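Local coordinates for ferrichrome ABC transporter substrate-binding protein (Staphylococcus pseudintermedius, PDB 5FLY) that probably binds ferrichrome-type iron siderophores at the cell surface and delivers them to an ABC transporter for import, at residues K76-K81 / K98-T103; Q52-P57 / V66-A71; A142-D147 / D271-L276; E180-Y183 / G187-M190. All blocks are in the same frame, centred on the assembly; numbering follows the deposited sequence.

The four contacts fall into two pairs on opposite sides of the chain's centre. Contacts 1 and 2 belong to the lobe with the five-stranded parallel sheet, their centres about 17 Å apart, and are joined directly: Lys76 NZ makes a salt bridge of 2.8 Å to Asp67 OD2, and Val77 packs on Val69. Contacts 3 and 4, about 11 Å apart between centres, meet through Leu272 and Leu276, which pack on Leu182. The bound polyether 2,5,8,11,14,17,20,23-octaoxapentacosan-25-ol occupies the ligand pocket; the side chains of Val53 in contact 2 and Tyr183 in contact 4 lie about 10 Å and 13 Å from it. Contacts 1 and 3 are the farthest apart, about 42 Å between centres.

Contact 1 of 4, residues K76-K81 / K98-T103; sequences KVASLK and KKIAPT
Ile100 packs against Ala78 and Val77 in a small, purely apolar contact between the C-terminal ends of two short helices, 74-79 and 94-100, beside the parallel sheet of one lobe. The backbones come nearest at Ala78 and Ile100, whose CA atoms are 6.1 Å apart, a separation that the small alanine permits. Both branches of the isoleucine are used. CG2, anti to the backbone N of Ile100, lies over the backbone of the first helix, 3.9 Å from Ala78 CA. The other branch starts at CG1, anti to the carbonyl carbon, and with chi2 at 166° it carries CD1 toward the first helix, where this methyl reaches Ala78 CB at 3.9 Å. The same CD1 is also the atom that faces Val77, standing 4.4 Å from its CG1, a looser touch than the two to alanine. Val77 is buried, whereas Ala78 and Ile100 remain partly exposed, which places the contact at the border between core and surface. The loop residue Pro82, which directly follows segment 76-81, touches both Val77 and Ile100, so that the two sides of the contact share a third apolar neighbour.

Strand 84-88 lies between the two helices in sequence, and helix 94-100 forms the beta-alpha-beta crossover from it to the edge strand 103-106. Ile85 of strand 84-88 supports both Val77 and Ile100, while Leu97 of helix 94-100 also touches Val77.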
loop_
_atom_site.group_PDB
_atom_site.type_symbol
_atom_site.label_atom_id
_atom_site.label_comp_id
_atom_site.label_asym_id
_atom_site.label_seq_id
_atom_site.Cartn_x
_atom_site.Cartn_y
_atom_site.Cartn_z
ATOM N N LYS A 76 -2.756 24.668 7.926
ATOM C CA LYS A 76 -3.664 23.755 8.615
ATOM C C LYS A 76 -2.886 22.874 9.579
ATOM O O LYS A 76 -3.305 22.709 10.730
ATOM C CB LYS A 76 -4.465 22.884 7.639
ATOM C CG LYS A 76 -5.431 21.888 8.313
ATOM C CD LYS A 76 -6.511 22.540 9.162
ATOM C CE LYS A 76 -7.385 21.451 9.815
ATOM N NZ LYS A 76 -8.534 22.028 10.584
ATOM N N VAL A 77 -1.750 22.332 9.133
ATOM C CA VAL A 77 -0.947 21.483 10.009
ATOM C C VAL A 77 -0.580 22.286 11.264
ATOM O O VAL A 77 -0.794 21.840 12.399
ATOM C CB VAL A 77 0.331 20.942 9.291
ATOM C CG1 VAL A 77 1.194 20.138 10.249
ATOM C CG2 VAL A 77 -0.048 20.087 8.094
ATOM N N ALA A 78 -0.091 23.505 11.070
ATOM C CA ALA A 78 0.321 24.333 12.190
ATOM C C ALA A 78 -0.857 24.587 13.139
ATOM O O ALA A 78 -0.698 24.530 14.358
ATOM C CB ALA A 78 0.913 25.643 11.685
ATOM N N SER A 79 -2.039 24.841 12.586
ATOM C CA SER A 79 -3.206 25.157 13.420
ATOM C C SER A 79 -3.603 24.000 14.330
ATOM O O SER A 79 -4.297 24.212 15.315
ATOM C CB SER A 79 -4.398 25.549 12.557
ATOM O OG SER A 79 -5.006 24.430 11.952
ATOM N N LEU A 80 -3.175 22.784 13.998
ATOM C CA LEU A 80 -3.531 21.613 14.797
ATOM C C LEU A 80 -2.547 21.390 15.954
ATOM O O LEU A 80 -2.711 20.468 16.746
ATOM C CB LEU A 80 -3.607 20.367 13.909
ATOM C CG LEU A 80 -4.818 20.294 12.972
ATOM C CD1 LEU A 80 -4.687 19.160 11.944
ATOM C CD2 LEU A 80 -6.136 20.170 13.768
ATOM N N LYS A 81 -1.528 22.244 16.047
ATOM C CA LYS A 81 -0.539 22.157 17.119
ATOM C C LYS A 81 -0.028 20.735 17.351
ATOM O O LYS A 81 -0.097 20.212 18.469
ATOM C CB LYS A 81 -1.134 22.706 18.416
ATOM C CG LYS A 81 -1.719 24.102 18.277
ATOM C CD LYS A 81 -0.673 25.121 17.833
ATOM C CE LYS A 81 -1.267 26.525 17.758
ATOM N NZ LYS A 81 -1.845 26.942 19.064
ATOM N N LYS A 98 9.171 20.800 9.626
ATOM C CA LYS A 98 10.139 20.655 10.707
ATOM C C LYS A 98 10.124 21.849 11.674
ATOM O O LYS A 98 10.451 21.698 12.842
ATOM C CB LYS A 98 11.547 20.459 10.125
ATOM C CG LYS A 98 11.786 19.073 9.566
ATOM C CD LYS A 98 12.938 19.060 8.578
ATOM C CE LYS A 98 14.269 18.914 9.266
ATOM N NZ LYS A 98 15.384 19.127 8.288
ATOM N N LYS A 99 9.727 23.022 11.192
ATOM C CA LYS A 99 9.637 24.200 12.059
ATOM C C LYS A 99 8.426 24.108 12.990
ATOM O O LYS A 99 8.408 24.727 14.053
ATOM C CB LYS A 99 9.554 25.493 11.235
ATOM C CG LYS A 99 10.762 25.781 10.347
ATOM C CD LYS A 99 10.543 27.067 9.544
ATOM C CE LYS A 99 11.641 27.321 8.517
ATOM N NZ LYS A 99 12.973 27.552 9.136
ATOM N N ILE A 100 7.421 23.339 12.580
ATOM C CA ILE A 100 6.175 23.201 13.342
ATOM C C ILE A 100 6.303 22.147 14.431
ATOM O O ILE A 100 5.870 22.356 15.560
ATOM C CB ILE A 100 4.996 22.849 12.408
ATOM C CG1 ILE A 100 4.813 23.948 11.359
ATOM C CG2 ILE A 100 3.701 22.675 13.202
ATOM C CD1 ILE A 100 3.915 23.557 10.212
ATOM N N ALA A 101 6.907 21.012 14.093
ATOM C CA ALA A 101 7.008 19.896 15.018
ATOM C C ALA A 101 8.037 18.895 14.492
ATOM O O ALA A 101 8.386 18.952 13.320
ATOM C CB ALA A 101 5.629 19.217 15.201
ATOM N N PRO A 102 8.535 17.995 15.363
ATOM C CA PRO A 102 9.313 16.841 14.894
ATOM C C PRO A 102 8.613 16.165 13.725
ATOM O O PRO A 102 7.417 15.874 13.812
ATOM C CB PRO A 102 9.365 15.936 16.124
ATOM C CG PRO A 102 9.323 16.888 17.264
ATOM C CD PRO A 102 8.423 18.011 16.833
ATOM N N THR A 103 9.354 15.948 12.642
ATOM C CA THR A 103 8.787 15.477 11.385
ATOM C C THR A 103 9.557 14.257 10.894
ATOM O O THR A 103 10.789 14.304 10.757
ATOM C CB THR A 103 8.811 16.585 10.303
ATOM O OG1 THR A 103 7.901 17.640 10.663
ATOM C CG2 THR A 103 8.412 16.028 8.929
#

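Contact 2 of 4, residues Q52-P57 / V66-A71; sequences QVDQSP and VDKVGA
Lys68 reaches from strand 68-69 to the 3-10 segment 52-55, where its chain lies against Asp54 and Val53. The lysine is folded: chi2 (-53°) and chi4 (-49°) both bend it, and the second bend swings NZ back toward its own segment. There NZ donates to Val66 O at 3.1 Å, nearly along the C=O axis, and it has a further hydrogen bond to Phe63 O. With the ammonium committed to these carbonyls, it is the methylene CE that meets the carboxylate of Asp54, 3.3 Å from OD1 and 3.4 Å from OD2. Asp54 directs CB at the strand and holds CG anti to its carbonyl carbon (chi1 -83°), which lays both oxygens against that methylene.

The two side chains approach from opposite directions, yet the salt bridge between Asp54 OD1 and Lys68 NZ is long, at 3.8 Å, and probably weak. Alongside it a water bridges the two groups, donating to Asp54 OD1 at 2.6 Å and accepting from Lys68 NZ at 3.1 Å. On the apolar side, the buried Val53 brings CG2 to within 4.0 Å of Lys68 CE.

Segment 52-57 links strand 46-50 to helix 57-62, with Ser56 OG capping the helix through Leu59 N. Strand 68-69, at the sheet edge, pairs in parallel with strand 46-50, while Leu59 and Ala60 of helix 57-62 touch Val53 and Asp54.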
loop_
_atom_site.group_PDB
_atom_site.type_symbol
_atom_site.label_atom_id
_atom_site.label_comp_id
_atom_site.label_asym_id
_atom_site.label_seq_id
_atom_site.Cartn_x
_atom_site.Cartn_y
_atom_site.Cartn_z
ATOM N N GLN A 52 -6.527 12.625 1.498
ATOM C CA GLN A 52 -6.509 11.511 0.555
ATOM C C GLN A 52 -7.135 10.251 1.146
ATOM O O GLN A 52 -7.553 9.368 0.405
ATOM C CB GLN A 52 -5.080 11.204 0.098
ATOM C CG GLN A 52 -4.524 12.227 -0.862
ATOM C CD GLN A 52 -3.177 11.801 -1.418
ATOM O OE1 GLN A 52 -3.094 10.978 -2.345
ATOM N NE2 GLN A 52 -2.116 12.346 -0.851
ATOM N N VAL A 53 -7.204 10.142 2.474
ATOM C CA VAL A 53 -7.766 8.923 3.058
ATOM C C VAL A 53 -9.250 8.794 2.728
ATOM O O VAL A 53 -9.789 7.690 2.689
ATOM C CB VAL A 53 -7.578 8.848 4.605
ATOM C CG1 VAL A 53 -6.089 8.875 4.967
ATOM C CG2 VAL A 53 -8.329 9.940 5.335
ATOM N N ASP A 54 -9.905 9.913 2.444
ATOM C CA ASP A 54 -11.331 9.868 2.153
ATOM C C ASP A 54 -11.638 9.259 0.793
ATOM O O ASP A 54 -12.786 8.890 0.532
ATOM C CB ASP A 54 -11.928 11.263 2.257
ATOM C CG ASP A 54 -12.261 11.637 3.699
ATOM O OD1 ASP A 54 -12.242 10.732 4.566
ATOM O OD2 ASP A 54 -12.544 12.829 3.954
ATOM N N GLN A 55 -10.624 9.132 -0.055
ATOM C CA GLN A 55 -10.815 8.523 -1.360
ATOM C C GLN A 55 -10.740 6.995 -1.303
ATOM O O GLN A 55 -11.114 6.335 -2.266
ATOM C CB GLN A 55 -9.796 9.082 -2.346
ATOM C CG GLN A 55 -10.133 10.509 -2.763
ATOM C CD GLN A 55 -8.967 11.456 -2.612
ATOM O OE1 GLN A 55 -7.870 11.205 -3.121
ATOM N NE2 GLN A 55 -9.200 12.565 -1.923
ATOM N N SER A 56 -10.268 6.445 -0.186
ATOM C CA SER A 56 -10.354 5.000 0.066
ATOM C C SER A 56 -11.574 4.660 0.917
ATOM O O SER A 56 -11.723 5.192 2.019
ATOM C CB SER A 56 -9.105 4.484 0.776
ATOM O OG SER A 56 -9.385 3.228 1.388
ATOM N N PRO A 57 -12.452 3.763 0.422
ATOM C CA PRO A 57 -13.623 3.426 1.234
ATOM C C PRO A 57 -13.216 2.808 2.561
ATOM O O PRO A 57 -13.916 2.976 3.560
ATOM C CB PRO A 57 -14.384 2.420 0.364
ATOM C CG PRO A 57 -13.906 2.689 -1.032
ATOM C CD PRO A 57 -12.487 3.110 -0.901
ATOM N N VAL A 66 -11.753 12.689 12.399
ATOM C CA VAL A 66 -10.431 13.321 12.370
ATOM C C VAL A 66 -10.383 14.426 11.319
ATOM O O VAL A 66 -10.830 14.242 10.179
ATOM C CB VAL A 66 -9.311 12.290 12.073
ATOM C CG1 VAL A 66 -7.952 12.961 12.044
ATOM C CG2 VAL A 66 -9.326 11.178 13.095
ATOM N N ASP A 67 -9.839 15.579 11.704
ATOM C CA ASP A 67 -9.657 16.685 10.773
ATOM C C ASP A 67 -8.854 16.280 9.548
ATOM O O ASP A 67 -7.813 15.616 9.664
ATOM C CB ASP A 67 -8.953 17.854 11.451
ATOM C CG ASP A 67 -9.925 18.829 12.089
ATOM O OD1 ASP A 67 -11.056 18.407 12.436
ATOM O OD2 ASP A 67 -9.558 20.015 12.235
ATOM N N LYS A 68 -9.328 16.706 8.385
ATOM C CA LYS A 68 -8.677 16.393 7.123
ATOM C C LYS A 68 -7.799 17.553 6.698
ATOM O O LYS A 68 -8.164 18.721 6.895
ATOM C CB LYS A 68 -9.700 16.093 6.023
ATOM C CG LYS A 68 -10.667 14.964 6.351
ATOM C CD LYS A 68 -9.940 13.705 6.774
ATOM C CE LYS A 68 -10.884 12.536 6.921
ATOM N NZ LYS A 68 -12.096 12.821 7.728
ATOM N N VAL A 69 -6.652 17.227 6.113
ATOM C CA VAL A 69 -5.673 18.236 5.710
ATOM C C VAL A 69 -5.360 18.155 4.215
ATOM O O VAL A 69 -5.122 17.078 3.677
ATOM C CB VAL A 69 -4.363 18.080 6.513
ATOM C CG1 VAL A 69 -3.403 19.221 6.206
ATOM C CG2 VAL A 69 -4.654 18.027 8.001
ATOM N N GLY A 70 -5.346 19.306 3.551
ATOM C CA GLY A 70 -4.887 19.397 2.168
ATOM C C GLY A 70 -3.390 19.157 2.022
ATOM O O GLY A 70 -2.621 19.544 2.883
ATOM N N ALA A 71 -2.972 18.530 0.921
ATOM C CA ALA A 71 -1.591 18.044 0.764
ATOM C C ALA A 71 -0.516 19.106 0.991
ATOM O O ALA A 71 0.597 18.792 1.420
ATOM C CB ALA A 71 -1.404 17.439 -0.631
HETATM O O HOH W 1 -13.280 10.143 6.845
#

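Contact 3 of 4, residues A142-D147 / D271-L276; sequences AQDSKD and DLKKQL
Lys273 stretches from helix 262-278 to helix 127-152 and inserts its ammonium group between Asp144 and Asp147, one helical turn apart. With CG anti to the backbone N (chi1 -176°) and every later torsion also near 180°, the lysine spans the gap at full length. Its grip is closest on Asp144, where NZ donates to OD1 at 2.6 Å, on the anti side and well out of the carboxylate plane. Lys273 CD also lies 3.7 Å from Asp144 CG. The buried Asp144 has further partners, Gln140 on OD1 and Arg269 on OD2, so positive charge from two residues of helix 262-278 probably favours its ionised form.

Toward solvent the contact loosens. The partly exposed Asp147 is held less closely: NZ meets the anti lone pair of OD2 at 3.1 Å. The exposed Gln143 reaches Asp147 OD1 with NE2 at 2.9 Å, within its own helix, and leaves OD2 to the lysine.

Asp144, Asp147 and Lys273 form an interhelical salt-bridge network. It ties the C-terminal helix to the long helix that characteristically connects the two lobes of class III solute-binding proteins.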
loop_
_atom_site.group_PDB
_atom_site.type_symbol
_atom_site.label_atom_id
_atom_site.label_comp_id
_atom_site.label_asym_id
_atom_site.label_seq_id
_atom_site.Cartn_x
_atom_site.Cartn_y
_atom_site.Cartn_z
ATOM N N ALA A 142 -0.460 -17.779 5.422
ATOM C CA ALA A 142 0.201 -19.050 5.128
ATOM C C ALA A 142 -0.835 -20.081 4.708
ATOM O O ALA A 142 -0.637 -20.804 3.733
ATOM C CB ALA A 142 0.992 -19.542 6.327
ATOM N N GLN A 143 -1.959 -20.132 5.422
ATOM C CA GLN A 143 -3.026 -21.064 5.058
ATOM C C GLN A 143 -3.674 -20.650 3.743
ATOM O O GLN A 143 -3.913 -21.488 2.873
ATOM C CB GLN A 143 -4.070 -21.166 6.167
ATOM C CG GLN A 143 -5.135 -22.225 5.923
ATOM C CD GLN A 143 -4.564 -23.627 5.747
ATOM O OE1 GLN A 143 -3.806 -24.119 6.585
ATOM N NE2 GLN A 143 -4.927 -24.273 4.646
ATOM N N ASP A 144 -3.942 -19.357 3.588
ATOM C CA ASP A 144 -4.478 -18.858 2.329
ATOM C C ASP A 144 -3.623 -19.272 1.130
ATOM O O ASP A 144 -4.157 -19.662 0.088
ATOM C CB ASP A 144 -4.580 -17.335 2.345
ATOM C CG ASP A 144 -5.496 -16.804 3.430
ATOM O OD1 ASP A 144 -6.368 -17.548 3.936
ATOM O OD2 ASP A 144 -5.343 -15.608 3.775
ATOM N N SER A 145 -2.303 -19.154 1.275
ATOM C CA SER A 145 -1.351 -19.474 0.219
ATOM C C SER A 145 -1.487 -20.933 -0.216
ATOM O O SER A 145 -1.485 -21.242 -1.412
ATOM C CB SER A 145 0.084 -19.184 0.692
ATOM O OG SER A 145 1.039 -19.435 -0.332
ATOM N N LYS A 146 -1.608 -21.825 0.765
ATOM C CA LYS A 146 -1.760 -23.241 0.484
ATOM C C LYS A 146 -3.076 -23.507 -0.241
ATOM O O LYS A 146 -3.110 -24.309 -1.185
ATOM C CB LYS A 146 -1.696 -24.054 1.770
ATOM C CG LYS A 146 -0.368 -23.957 2.497
ATOM C CD LYS A 146 -0.432 -24.612 3.867
ATOM C CE LYS A 146 0.864 -24.426 4.629
ATOM N NZ LYS A 146 0.744 -24.941 6.016
ATOM N N ASP A 147 -4.145 -22.844 0.199
ATOM C CA ASP A 147 -5.471 -23.022 -0.400
ATOM C C ASP A 147 -5.471 -22.559 -1.856
ATOM O O ASP A 147 -6.026 -23.225 -2.733
ATOM C CB ASP A 147 -6.554 -22.252 0.355
ATOM C CG ASP A 147 -6.721 -22.704 1.799
ATOM O OD1 ASP A 147 -6.303 -23.828 2.136
ATOM O OD2 ASP A 147 -7.280 -21.923 2.601
ATOM N N ASP A 271 -10.737 -10.391 -0.265
ATOM C CA ASP A 271 -11.284 -10.238 -1.611
ATOM C C ASP A 271 -10.451 -11.030 -2.611
ATOM O O ASP A 271 -10.996 -11.713 -3.467
ATOM C CB ASP A 271 -11.330 -8.769 -2.014
ATOM C CG ASP A 271 -12.007 -8.553 -3.361
ATOM O OD1 ASP A 271 -13.163 -9.005 -3.520
ATOM O OD2 ASP A 271 -11.388 -7.954 -4.265
ATOM N N LEU A 272 -9.129 -10.937 -2.502
ATOM C CA LEU A 272 -8.251 -11.625 -3.438
ATOM C C LEU A 272 -8.385 -13.125 -3.297
ATOM O O LEU A 272 -8.431 -13.841 -4.286
ATOM C CB LEU A 272 -6.792 -11.221 -3.236
ATOM C CG LEU A 272 -6.434 -9.837 -3.750
ATOM C CD1 LEU A 272 -5.026 -9.501 -3.298
ATOM C CD2 LEU A 272 -6.570 -9.784 -5.270
ATOM N N LYS A 273 -8.427 -13.605 -2.064
ATOM C CA LYS A 273 -8.583 -15.035 -1.862
ATOM C C LYS A 273 -9.877 -15.521 -2.501
ATOM O O LYS A 273 -9.886 -16.540 -3.197
ATOM C CB LYS A 273 -8.572 -15.405 -0.381
ATOM C CG LYS A 273 -8.631 -16.914 -0.145
ATOM C CD LYS A 273 -8.498 -17.236 1.323
ATOM C CE LYS A 273 -8.376 -18.731 1.570
ATOM N NZ LYS A 273 -8.275 -19.022 3.021
ATOM N N LYS A 274 -10.960 -14.783 -2.275
ATOM C CA LYS A 274 -12.268 -15.146 -2.821
ATOM C C LYS A 274 -12.221 -15.218 -4.344
ATOM O O LYS A 274 -12.690 -16.188 -4.950
ATOM C CB LYS A 274 -13.344 -14.148 -2.379
ATOM C CG LYS A 274 -14.704 -14.375 -3.052
ATOM C CD LYS A 274 -15.828 -13.631 -2.337
ATOM C CE LYS A 274 -15.702 -12.131 -2.474
ATOM N NZ LYS A 274 -15.863 -11.686 -3.883
ATOM N N GLN A 275 -11.658 -14.192 -4.965
ATOM C CA GLN A 275 -11.679 -14.126 -6.413
ATOM C C GLN A 275 -10.714 -15.157 -7.021
ATOM O O GLN A 275 -11.014 -15.743 -8.053
ATOM C CB GLN A 275 -11.358 -12.704 -6.899
ATOM C CG GLN A 275 -12.445 -11.693 -6.537
ATOM C CD GLN A 275 -12.502 -10.499 -7.478
ATOM O OE1 GLN A 275 -12.714 -10.650 -8.677
ATOM N NE2 GLN A 275 -12.325 -9.298 -6.929
ATOM N N LEU A 276 -9.588 -15.416 -6.358
ATOM C CA LEU A 276 -8.643 -16.407 -6.861
ATOM C C LEU A 276 -9.228 -17.819 -6.779
ATOM O O LEU A 276 -9.061 -18.615 -7.702
ATOM C CB LEU A 276 -7.310 -16.327 -6.100
ATOM C CG LEU A 276 -6.466 -15.097 -6.428
ATOM C CD1 LEU A 276 -5.368 -14.876 -5.410
ATOM C CD2 LEU A 276 -5.858 -15.237 -7.813
#

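Contact 4 of 4, residues E180-Y183 / G187-M190; sequences EVLY and GLQM
The Tyr183 ring has the methyl CE of Met190 on one face and, at its edge and in its plane, the carbonyl oxygens of Leu188 and Gln189. This is a Met-aromatic contact where the chain leaves helix 179-185 and passes across its C-terminal end, beside Tyr183. CE is 3.5 Å from the ring centroid and displaced toward the CE2 side, making a CH-pi contact, whereas SD is more distant, at 4.9 Å. The methionine is extended up to its sulfur; the bend at chi3 (-78°) then folds the methyl over the ring, and its CB lies near Tyr183 CE1. Along the edge, Leu188 O is 3.5 Å from Tyr183 CD1 and Gln189 O is 3.6 Å from CE1. Methyl and carbonyls together restrict the ring's rotation, while the hydroxyl, hydrogen-bonded to Val158 O of strand 158-164, anchors its far end.

Gly187, the first residue to leave helical geometry, has positive phi and redirects the chain. Leu188 N can then donate to Leu182 O at 3.0 Å, a bond lying in the carbonyl plane. Around this bond the leucine side chains meet obliquely, with Leu182 CD2 and Leu188 CD1 at van der Waals distance. Gln189 also pairs through its backbone with Thr156 and Val158, which ties the loop to strand 158-164. One water joins the two segments, donating to Tyr183 O at 2.9 Å and to Leu188 O at 2.6 Å.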
loop_
_atom_site.group_PDB
_atom_site.type_symbol
_atom_site.label_atom_id
_atom_site.label_comp_id
_atom_site.label_asym_id
_atom_site.label_seq_id
_atom_site.Cartn_x
_atom_site.Cartn_y
_atom_site.Cartn_z
ATOM N N GLU A 180 1.523 -6.658 -2.004
ATOM C CA GLU A 180 2.037 -7.259 -0.780
ATOM C C GLU A 180 1.330 -8.580 -0.502
ATOM O O GLU A 180 1.975 -9.578 -0.179
ATOM C CB GLU A 180 1.875 -6.300 0.385
ATOM C CG GLU A 180 2.697 -5.035 0.215
ATOM C CD GLU A 180 2.025 -3.952 -0.616
ATOM O OE1 GLU A 180 0.846 -4.106 -1.030
ATOM O OE2 GLU A 180 2.705 -2.916 -0.824
ATOM N N VAL A 181 0.009 -8.585 -0.629
ATOM C CA VAL A 181 -0.746 -9.804 -0.378
ATOM C C VAL A 181 -0.393 -10.899 -1.398
ATOM O O VAL A 181 -0.164 -12.053 -1.024
ATOM C CB VAL A 181 -2.253 -9.520 -0.387
ATOM C CG1 VAL A 181 -3.049 -10.829 -0.382
ATOM C CG2 VAL A 181 -2.620 -8.633 0.795
ATOM N N LEU A 182 -0.362 -10.540 -2.679
ATOM C CA LEU A 182 -0.181 -11.507 -3.754
ATOM C C LEU A 182 1.228 -12.098 -3.787
ATOM O O LEU A 182 1.368 -13.320 -3.845
ATOM C CB LEU A 182 -0.519 -10.864 -5.092
ATOM C CG LEU A 182 -1.998 -10.513 -5.266
ATOM C CD1 LEU A 182 -2.201 -9.557 -6.434
ATOM C CD2 LEU A 182 -2.843 -11.795 -5.423
ATOM N N TYR A 183 2.257 -11.252 -3.718
ATOM C CA TYR A 183 3.635 -11.707 -3.911
ATOM C C TYR A 183 4.352 -12.098 -2.620
ATOM O O TYR A 183 5.232 -12.972 -2.642
ATOM C CB TYR A 183 4.451 -10.631 -4.619
ATOM C CG TYR A 183 3.914 -10.272 -5.979
ATOM C CD1 TYR A 183 3.865 -11.217 -6.997
ATOM C CD2 TYR A 183 3.444 -8.994 -6.242
ATOM C CE1 TYR A 183 3.378 -10.886 -8.269
ATOM C CE2 TYR A 183 2.943 -8.658 -7.496
ATOM C CZ TYR A 183 2.918 -9.609 -8.497
ATOM O OH TYR A 183 2.430 -9.265 -9.744
ATOM N N GLY A 187 2.709 -15.557 -1.633
ATOM C CA GLY A 187 3.886 -16.170 -2.238
ATOM C C GLY A 187 3.729 -16.582 -3.688
ATOM O O GLY A 187 4.389 -17.516 -4.162
ATOM N N LEU A 188 2.854 -15.891 -4.405
ATOM C CA LEU A 188 2.676 -16.134 -5.832
ATOM C C LEU A 188 3.831 -15.516 -6.624
ATOM O O LEU A 188 4.451 -14.552 -6.187
ATOM C CB LEU A 188 1.339 -15.570 -6.307
ATOM C CG LEU A 188 0.133 -16.222 -5.636
ATOM C CD1 LEU A 188 -1.117 -15.433 -5.907
ATOM C CD2 LEU A 188 -0.038 -17.659 -6.146
ATOM N N GLN A 189 4.112 -16.068 -7.795
ATOM C CA GLN A 189 5.269 -15.649 -8.563
ATOM C C GLN A 189 5.008 -14.389 -9.359
ATOM O O GLN A 189 3.883 -14.105 -9.767
ATOM C CB GLN A 189 5.710 -16.752 -9.524
ATOM C CG GLN A 189 5.892 -18.121 -8.880
ATOM C CD GLN A 189 6.700 -18.076 -7.602
ATOM O OE1 GLN A 189 6.204 -18.427 -6.525
ATOM N NE2 GLN A 189 7.957 -17.658 -7.712
ATOM N N MET A 190 6.075 -13.638 -9.573
ATOM C CA MET A 190 6.042 -12.497 -10.473
ATOM C C MET A 190 6.765 -12.877 -11.755
ATOM O O MET A 190 7.889 -13.379 -11.698
ATOM C CB MET A 190 6.691 -11.277 -9.836
ATOM C CG MET A 190 6.622 -10.033 -10.709
ATOM S SD MET A 190 7.378 -8.637 -9.875
ATOM C CE MET A 190 6.060 -8.199 -8.741
HETATM O O HOH W 2 6.625 -13.862 -4.979
#